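Local coordinates for protein aryl esterase (Mycobacterium smegmatis, PDB 2Q0Q) that hydrolyses aryl esters and catalyses acyl transfer to alcohols in water, working as an oligomeric enzyme of the SGNH hydrolase family, at residues L109-S112 and V113-Q117; T162-A165 and R166-A170; F100-T103 and P104-A108. One frame throughout, in Å; residues are numbered along the deposited sequence.

Contact 1: L109-S112 and V113-Q117; sequences LGMS and VLVTQ
Ser112 O takes two bonds from Thr116, one turn further along helix 104-119: the backbone N and the hydroxyl OG1 each stand 2.9 Å from it and arrive from opposite faces of its carbonyl plane. The hydroxyl can reach back because OG1 sits beside its own backbone N, anti to the carbonyl carbon (chi1 -62°). A turn earlier a carbonyl is again shared, but by two residues, with Ser112 OG donating to Leu109 O at 2.6 Å and Val113 N donating to the same oxygen at 3.1 Å. Serine and threonine hydroxyls within a helix can thus share carbonyls already engaged in i to i+4 bonds, and these two shared oxygens are the tight part of the contact. Val115 N also meets Met111 O closely, at 3.0 Å, and the valine branch CG2 rests 3.4 Å from that oxygen. The packing is looser at Met111, a selenomethionine, whose SE comes only to 4.3 Å from Val115 CG2. The bond from Leu114 N to Gly110 O is weak, at 3.3 Å. Val113 and Thr116 remain partly exposed, although Pro63 of a second subunit packs on Val113. Met111 and Val115 face strand 133-138 through Val136, Ser112 and Thr116 lean on helix 164-175 at Leu171 and Met175, and Val113 and Leu114 meet Ala71 of helix 70-81.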
loop_
_atom_site.group_PDB
_atom_site.type_symbol
_atom_site.label_atom_id
_atom_site.label_comp_id
_atom_site.label_asym_id
_atom_site.label_seq_id
_atom_site.Cartn_x
_atom_site.Cartn_y
_atom_site.Cartn_z
ATOM N N LEU G 109 7.881 -13.833 -19.083
ATOM C CA LEU G 109 8.450 -13.346 -17.835
ATOM C C LEU G 109 7.658 -13.844 -16.611
ATOM O O LEU G 109 8.258 -14.225 -15.603
ATOM C CB LEU G 109 8.570 -11.826 -17.865
ATOM C CG LEU G 109 9.697 -11.299 -18.762
ATOM C CD1 LEU G 109 9.423 -9.858 -19.153
ATOM C CD2 LEU G 109 11.050 -11.417 -18.082
ATOM N N GLY G 110 6.331 -13.884 -16.717
ATOM C CA GLY G 110 5.503 -14.466 -15.664
ATOM C C GLY G 110 5.817 -15.942 -15.479
ATOM O O GLY G 110 5.961 -16.414 -14.364
HETATM N N MSE G 111 5.940 -16.677 -16.583
HETATM C CA MSE G 111 6.400 -18.065 -16.531
HETATM C C MSE G 111 7.778 -18.200 -15.878
HETATM O O MSE G 111 7.992 -19.125 -15.105
HETATM C CB MSE G 111 6.398 -18.689 -17.945
HETATM C CG MSE G 111 6.952 -20.130 -18.006
HETATM SE SE MSE G 111 5.949 -21.445 -16.885
HETATM C CE MSE G 111 4.428 -21.782 -18.125
ATOM N N SER G 112 8.702 -17.278 -16.165
ATOM C CA SER G 112 10.055 -17.316 -15.548
ATOM C C SER G 112 10.021 -17.197 -14.010
ATOM O O SER G 112 10.807 -17.832 -13.322
ATOM C CB SER G 112 10.977 -16.228 -16.129
ATOM O OG SER G 112 10.795 -14.938 -15.521
ATOM N N VAL G 113 9.103 -16.384 -13.502
ATOM C CA VAL G 113 8.846 -16.312 -12.065
ATOM C C VAL G 113 8.439 -17.687 -11.500
ATOM O O VAL G 113 8.962 -18.111 -10.474
ATOM C CB VAL G 113 7.764 -15.242 -11.754
ATOM C CG1 VAL G 113 7.319 -15.312 -10.295
ATOM C CG2 VAL G 113 8.280 -13.839 -12.080
ATOM N N LEU G 114 7.508 -18.367 -12.158
ATOM C CA LEU G 114 7.060 -19.690 -11.709
ATOM C C LEU G 114 8.208 -20.734 -11.740
ATOM O O LEU G 114 8.405 -21.504 -10.779
ATOM C CB LEU G 114 5.862 -20.151 -12.559
ATOM C CG LEU G 114 4.599 -19.267 -12.505
ATOM C CD1 LEU G 114 3.512 -19.789 -13.410
ATOM C CD2 LEU G 114 4.058 -19.170 -11.118
ATOM N N VAL G 115 8.987 -20.741 -12.820
ATOM C CA VAL G 115 10.150 -21.620 -12.890
ATOM C C VAL G 115 11.112 -21.348 -11.768
ATOM O O VAL G 115 11.546 -22.262 -11.088
ATOM C CB VAL G 115 10.894 -21.484 -14.241
ATOM C CG1 VAL G 115 12.163 -22.367 -14.276
ATOM C CG2 VAL G 115 9.972 -21.859 -15.393
ATOM N N THR G 116 11.393 -20.083 -11.542
ATOM C CA THR G 116 12.308 -19.696 -10.461
ATOM C C THR G 116 11.801 -20.159 -9.092
ATOM O O THR G 116 12.594 -20.669 -8.268
ATOM C CB THR G 116 12.561 -18.170 -10.478
ATOM O OG1 THR G 116 13.175 -17.811 -11.720
ATOM C CG2 THR G 116 13.487 -17.751 -9.365
ATOM N N GLN G 117 10.494 -20.023 -8.871
ATOM C CA GLN G 117 9.850 -20.570 -7.647
ATOM C C GLN G 117 10.049 -22.099 -7.499
ATOM O O GLN G 117 10.269 -22.612 -6.385
ATOM C CB GLN G 117 8.362 -20.216 -7.615
ATOM C CG GLN G 117 8.041 -18.740 -7.434
ATOM C CD GLN G 117 6.554 -18.419 -7.521
ATOM O OE1 GLN G 117 5.758 -19.206 -8.036
ATOM N NE2 GLN G 117 6.167 -17.242 -6.985
#

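Contact 2: T162-A165 and R166-A170; sequences TELA and RVYSA
Between Glu163 and Ser169 the backbone makes i to i+4 bonds, Val167 N to Glu163 O, Tyr168 N to Leu164 O and Ser169 N to Ala165 O, while one step earlier water 1 bridges Thr162 O and Arg166 N. Glu163 and Arg166 lie side by side in a salt bridge in which Arg166 NE and NH2 both donate to Glu163 OE2, each at 3.3 Å. That oxygen lies in the guanidinium plane; the two flat groups are turned 48° apart. Bends in both chains bring them together, at chi2 of the glutamate (-54°) and chi3 of the arginine (63°). Water 2 donates to Glu163 OE2 and accepts a weak bond from Arg166 NE, and Leu152 of the second subunit packs on Arg166 and Val167. The inner side is largely apolar, with the Tyr168 hydroxyl hydrogen-bonded to Leu91 O. Here Leu164 lies alongside Tyr168, its CD2 4.0 Å from Tyr168 CE1 and 4.1 Å from Val167 CG2. The result is an amphipathic opening to helix 164-175, with Leu164 and Tyr168 against Ile107 of helix 104-119, Tyr168 also on Val136 of strand 133-138, and Ala165 on Asp181 of strand 179-181.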
loop_
_atom_site.group_PDB
_atom_site.type_symbol
_atom_site.label_atom_id
_atom_site.label_comp_id
_atom_site.label_asym_id
_atom_site.label_seq_id
_atom_site.Cartn_x
_atom_site.Cartn_y
_atom_site.Cartn_z
ATOM N N THR G 162 -0.058 -18.204 -30.275
ATOM C CA THR G 162 0.786 -18.801 -31.337
ATOM C C THR G 162 2.283 -18.534 -31.098
ATOM O O THR G 162 3.128 -19.197 -31.676
ATOM C CB THR G 162 0.440 -18.277 -32.742
ATOM O OG1 THR G 162 0.875 -16.916 -32.880
ATOM C CG2 THR G 162 -1.056 -18.404 -33.049
ATOM N N GLU G 163 2.605 -17.532 -30.279
ATOM C CA GLU G 163 4.000 -17.153 -29.970
ATOM C C GLU G 163 4.578 -17.787 -28.704
ATOM O O GLU G 163 5.774 -17.643 -28.441
ATOM C CB GLU G 163 4.120 -15.636 -29.847
ATOM C CG GLU G 163 3.656 -14.882 -31.100
ATOM C CD GLU G 163 4.357 -15.369 -32.350
ATOM O OE1 GLU G 163 3.660 -15.705 -33.344
ATOM O OE2 GLU G 163 5.608 -15.415 -32.336
ATOM N N LEU G 164 3.750 -18.473 -27.925
ATOM C CA LEU G 164 4.196 -18.939 -26.603
ATOM C C LEU G 164 5.187 -20.088 -26.700
ATOM O O LEU G 164 6.116 -20.182 -25.910
ATOM C CB LEU G 164 3.010 -19.321 -25.733
ATOM C CG LEU G 164 2.126 -18.131 -25.350
ATOM C CD1 LEU G 164 0.905 -18.582 -24.580
ATOM C CD2 LEU G 164 2.913 -17.118 -24.561
ATOM N N ALA G 165 5.024 -20.978 -27.686
ATOM C CA ALA G 165 6.011 -22.027 -27.843
ATOM C C ALA G 165 7.391 -21.404 -28.105
ATOM O O ALA G 165 8.398 -21.855 -27.544
ATOM C CB ALA G 165 5.630 -22.970 -28.972
ATOM N N ARG G 166 7.434 -20.359 -28.936
ATOM C CA ARG G 166 8.699 -19.713 -29.243
ATOM C C ARG G 166 9.339 -19.059 -28.016
ATOM O O ARG G 166 10.515 -19.292 -27.724
ATOM C CB ARG G 166 8.511 -18.657 -30.340
ATOM C CG ARG G 166 9.819 -18.008 -30.754
ATOM C CD ARG G 166 9.668 -17.142 -31.977
ATOM N NE ARG G 166 8.760 -16.018 -31.742
ATOM C CZ ARG G 166 9.106 -14.868 -31.162
ATOM N NH1 ARG G 166 10.348 -14.665 -30.725
ATOM N NH2 ARG G 166 8.194 -13.905 -31.004
ATOM N N VAL G 167 8.570 -18.219 -27.341
ATOM C CA VAL G 167 9.112 -17.465 -26.219
ATOM C C VAL G 167 9.396 -18.382 -25.016
ATOM O O VAL G 167 10.383 -18.163 -24.328
ATOM C CB VAL G 167 8.240 -16.207 -25.799
ATOM C CG1 VAL G 167 8.095 -15.244 -26.975
ATOM C CG2 VAL G 167 6.884 -16.602 -25.254
ATOM N N TYR G 168 8.554 -19.394 -24.772
ATOM C CA TYR G 168 8.800 -20.329 -23.673
ATOM C C TYR G 168 9.993 -21.238 -23.980
ATOM O O TYR G 168 10.756 -21.589 -23.061
ATOM C CB TYR G 168 7.586 -21.225 -23.348
ATOM C CG TYR G 168 6.427 -20.592 -22.576
ATOM C CD1 TYR G 168 6.330 -19.217 -22.364
ATOM C CD2 TYR G 168 5.384 -21.393 -22.115
ATOM C CE1 TYR G 168 5.240 -18.666 -21.675
ATOM C CE2 TYR G 168 4.303 -20.854 -21.428
ATOM C CZ TYR G 168 4.235 -19.495 -21.219
ATOM O OH TYR G 168 3.162 -18.976 -20.538
ATOM N N SER G 169 10.160 -21.631 -25.250
ATOM C CA SER G 169 11.347 -22.391 -25.628
ATOM C C SER G 169 12.642 -21.603 -25.394
ATOM O O SER G 169 13.640 -22.151 -24.887
ATOM C CB SER G 169 11.282 -22.832 -27.078
ATOM O OG SER G 169 12.377 -23.682 -27.387
ATOM N N ALA G 170 12.614 -20.334 -25.781
ATOM C CA ALA G 170 13.722 -19.399 -25.549
ATOM C C ALA G 170 14.020 -19.280 -24.070
ATOM O O ALA G 170 15.179 -19.400 -23.663
ATOM C CB ALA G 170 13.394 -18.018 -26.091
HETATM O O HOH W 1 5.605 -20.040 -31.223
HETATM O O HOH W 2 6.608 -17.915 -33.068
#

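Contact 3: F100-T103 and P104-A108; sequences FRRT and PLDIA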
loop_
_atom_site.group_PDB
_atom_site.type_symbol
_atom_site.label_atom_id
_atom_site.label_comp_id
_atom_site.label_asym_id
_atom_site.label_seq_id
_atom_site.Cartn_x
_atom_site.Cartn_y
_atom_site.Cartn_z
ATOM N N PHE G 100 -5.611 -7.852 -19.956
ATOM C CA PHE G 100 -4.282 -7.866 -19.338
ATOM C C PHE G 100 -3.250 -7.053 -20.127
ATOM O O PHE G 100 -2.207 -6.708 -19.569
ATOM C CB PHE G 100 -3.766 -9.288 -19.134
ATOM C CG PHE G 100 -4.511 -10.059 -18.066
ATOM C CD1 PHE G 100 -5.091 -11.273 -18.365
ATOM C CD2 PHE G 100 -4.603 -9.575 -16.763
ATOM C CE1 PHE G 100 -5.759 -12.008 -17.413
ATOM C CE2 PHE G 100 -5.283 -10.295 -15.815
ATOM C CZ PHE G 100 -5.882 -11.518 -16.158
ATOM N N ARG G 101 -3.547 -6.748 -21.396
ATOM C CA ARG G 101 -2.635 -5.984 -22.242
ATOM C C ARG G 101 -1.198 -6.515 -22.193
ATOM O O ARG G 101 -0.232 -5.746 -22.118
ATOM C CB ARG G 101 -2.704 -4.495 -21.895
ATOM C CG ARG G 101 -4.067 -3.877 -22.232
ATOM C CD ARG G 101 -4.374 -2.723 -21.346
ATOM N NE ARG G 101 -5.499 -1.904 -21.814
ATOM C CZ ARG G 101 -6.772 -2.013 -21.405
ATOM N NH1 ARG G 101 -7.154 -2.947 -20.515
ATOM N NH2 ARG G 101 -7.678 -1.167 -21.899
ATOM N N ARG G 102 -1.065 -7.835 -22.225
ATOM C CA ARG G 102 0.255 -8.473 -22.193
ATOM C C ARG G 102 0.745 -8.941 -23.558
ATOM O O ARG G 102 -0.034 -9.397 -24.389
ATOM C CB ARG G 102 0.270 -9.665 -21.238
ATOM C CG ARG G 102 0.455 -9.275 -19.786
ATOM C CD ARG G 102 0.760 -10.476 -18.894
ATOM N NE ARG G 102 1.374 -10.013 -17.644
ATOM C CZ ARG G 102 1.942 -10.788 -16.720
ATOM N NH1 ARG G 102 1.965 -12.108 -16.836
ATOM N NH2 ARG G 102 2.485 -10.213 -15.654
ATOM N N THR G 103 2.047 -8.800 -23.761
ATOM C CA THR G 103 2.749 -9.348 -24.920
ATOM C C THR G 103 3.217 -10.764 -24.571
ATOM O O THR G 103 3.235 -11.140 -23.405
ATOM C CB THR G 103 3.991 -8.497 -25.252
ATOM O OG1 THR G 103 4.944 -8.600 -24.185
ATOM C CG2 THR G 103 3.604 -7.017 -25.456
ATOM N N PRO G 104 3.590 -11.569 -25.592
ATOM C CA PRO G 104 4.186 -12.884 -25.301
ATOM C C PRO G 104 5.407 -12.803 -24.380
ATOM O O PRO G 104 5.596 -13.679 -23.541
ATOM C CB PRO G 104 4.578 -13.413 -26.687
ATOM C CG PRO G 104 3.624 -12.737 -27.601
ATOM C CD PRO G 104 3.409 -11.363 -27.038
ATOM N N LEU G 105 6.205 -11.748 -24.525
ATOM C CA LEU G 105 7.346 -11.526 -23.630
ATOM C C LEU G 105 6.891 -11.346 -22.174
ATOM O O LEU G 105 7.472 -11.943 -21.252
ATOM C CB LEU G 105 8.149 -10.297 -24.021
ATOM C CG LEU G 105 9.190 -9.881 -22.972
ATOM C CD1 LEU G 105 10.214 -10.993 -22.739
ATOM C CD2 LEU G 105 9.863 -8.584 -23.387
ATOM N N ASP G 106 5.858 -10.535 -21.963
ATOM C CA ASP G 106 5.332 -10.337 -20.590
ATOM C C ASP G 106 4.909 -11.668 -19.970
ATOM O O ASP G 106 5.155 -11.941 -18.788
ATOM C CB ASP G 106 4.110 -9.429 -20.563
ATOM C CG ASP G 106 4.406 -8.012 -20.984
ATOM O OD1 ASP G 106 5.535 -7.521 -20.750
ATOM O OD2 ASP G 106 3.465 -7.387 -21.540
ATOM N N ILE G 107 4.284 -12.504 -20.796
ATOM C CA ILE G 107 3.801 -13.804 -20.340
ATOM C C ILE G 107 4.987 -14.720 -20.046
ATOM O O ILE G 107 4.994 -15.424 -19.074
ATOM C CB ILE G 107 2.853 -14.428 -21.412
ATOM C CG1 ILE G 107 1.691 -13.465 -21.655
ATOM C CG2 ILE G 107 2.357 -15.805 -20.985
ATOM C CD1 ILE G 107 0.728 -13.926 -22.685
ATOM N N ALA G 108 5.984 -14.723 -20.923
ATOM C CA ALA G 108 7.174 -15.528 -20.674
ATOM C C ALA G 108 7.856 -15.131 -19.354
ATOM O O ALA G 108 8.340 -15.975 -18.604
ATOM C CB ALA G 108 8.154 -15.421 -21.862
HETATM O O HOH W 3 6.722 -6.432 -23.207
#
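Thr103 turns OG1 into the position between its backbone N and carbonyl carbon (chi1 66°), and Asp106 swings its carboxylate beside its own backbone N (chi1 -65°), so that each side chain reaches the other's main chain. The outcome is a capping box, with Thr103 as the N-cap of helix 104-119. Thr103 OG1 accepts from Asp106 N at 3.1 Å, and in return Thr103 N donates to Asp106 OD2 at 3.0 Å. This second bond is nearly straight, 172° at the hydrogen, yet it comes to the oxygen from above the carboxylate plane. Water 3 links the two side chains, 3.0 Å from Thr103 OG1 and donating to Asp106 OD1. At the start of a helix the first-turn N-H groups lack carbonyl partners within the helix, and a side chain just ahead of it can supply one. Asp106 OD2 also forms a salt bridge with Arg101 of a second subunit, while Arg101 of this chain pairs with Asp106 of a third, so the cap takes part in assembly. The helix start and that arginine would probably both stabilise a charged carboxylate.

Arg102 lies across the aspartate without pairing to it. Its chain is extended, with Arg102 CG 3.7 Å from Asp106 CB, and Asp106 O sits over one face of the guanidinium, toward the rim and 3.7 Å above the plane. The polar end is engaged beyond the helix, in a salt bridge with Asp95 and a hydrogen bond to Asn59. Behind the box, Thr103 O receives Ile107 N at 3.1 Å, and the isoleucine atom CG1 rests 3.3 Å from the same oxygen.

Contacts 3 and 1 follow one another on helix 104-119, the capped start and the middle, with centres about 13 Å apart; contact 2 opens helix 164-175, which packs beside it. Tyr168 joins all three: its OH lies 3.3 Å from Ile107 CG2 of contact 3, and its CE2 lies 3.4 Å from Met111 CE of contact 1. Val167 CG2 adds a touch 3.8 Å from Ala108 CB. Centres of contacts 2 and 3 are about 11 Å apart. None of the segments includes Ser11, Asp192 or His195, which probably form the catalytic triad; all three contacts touch the second subunit and so contribute to the oligomer interface.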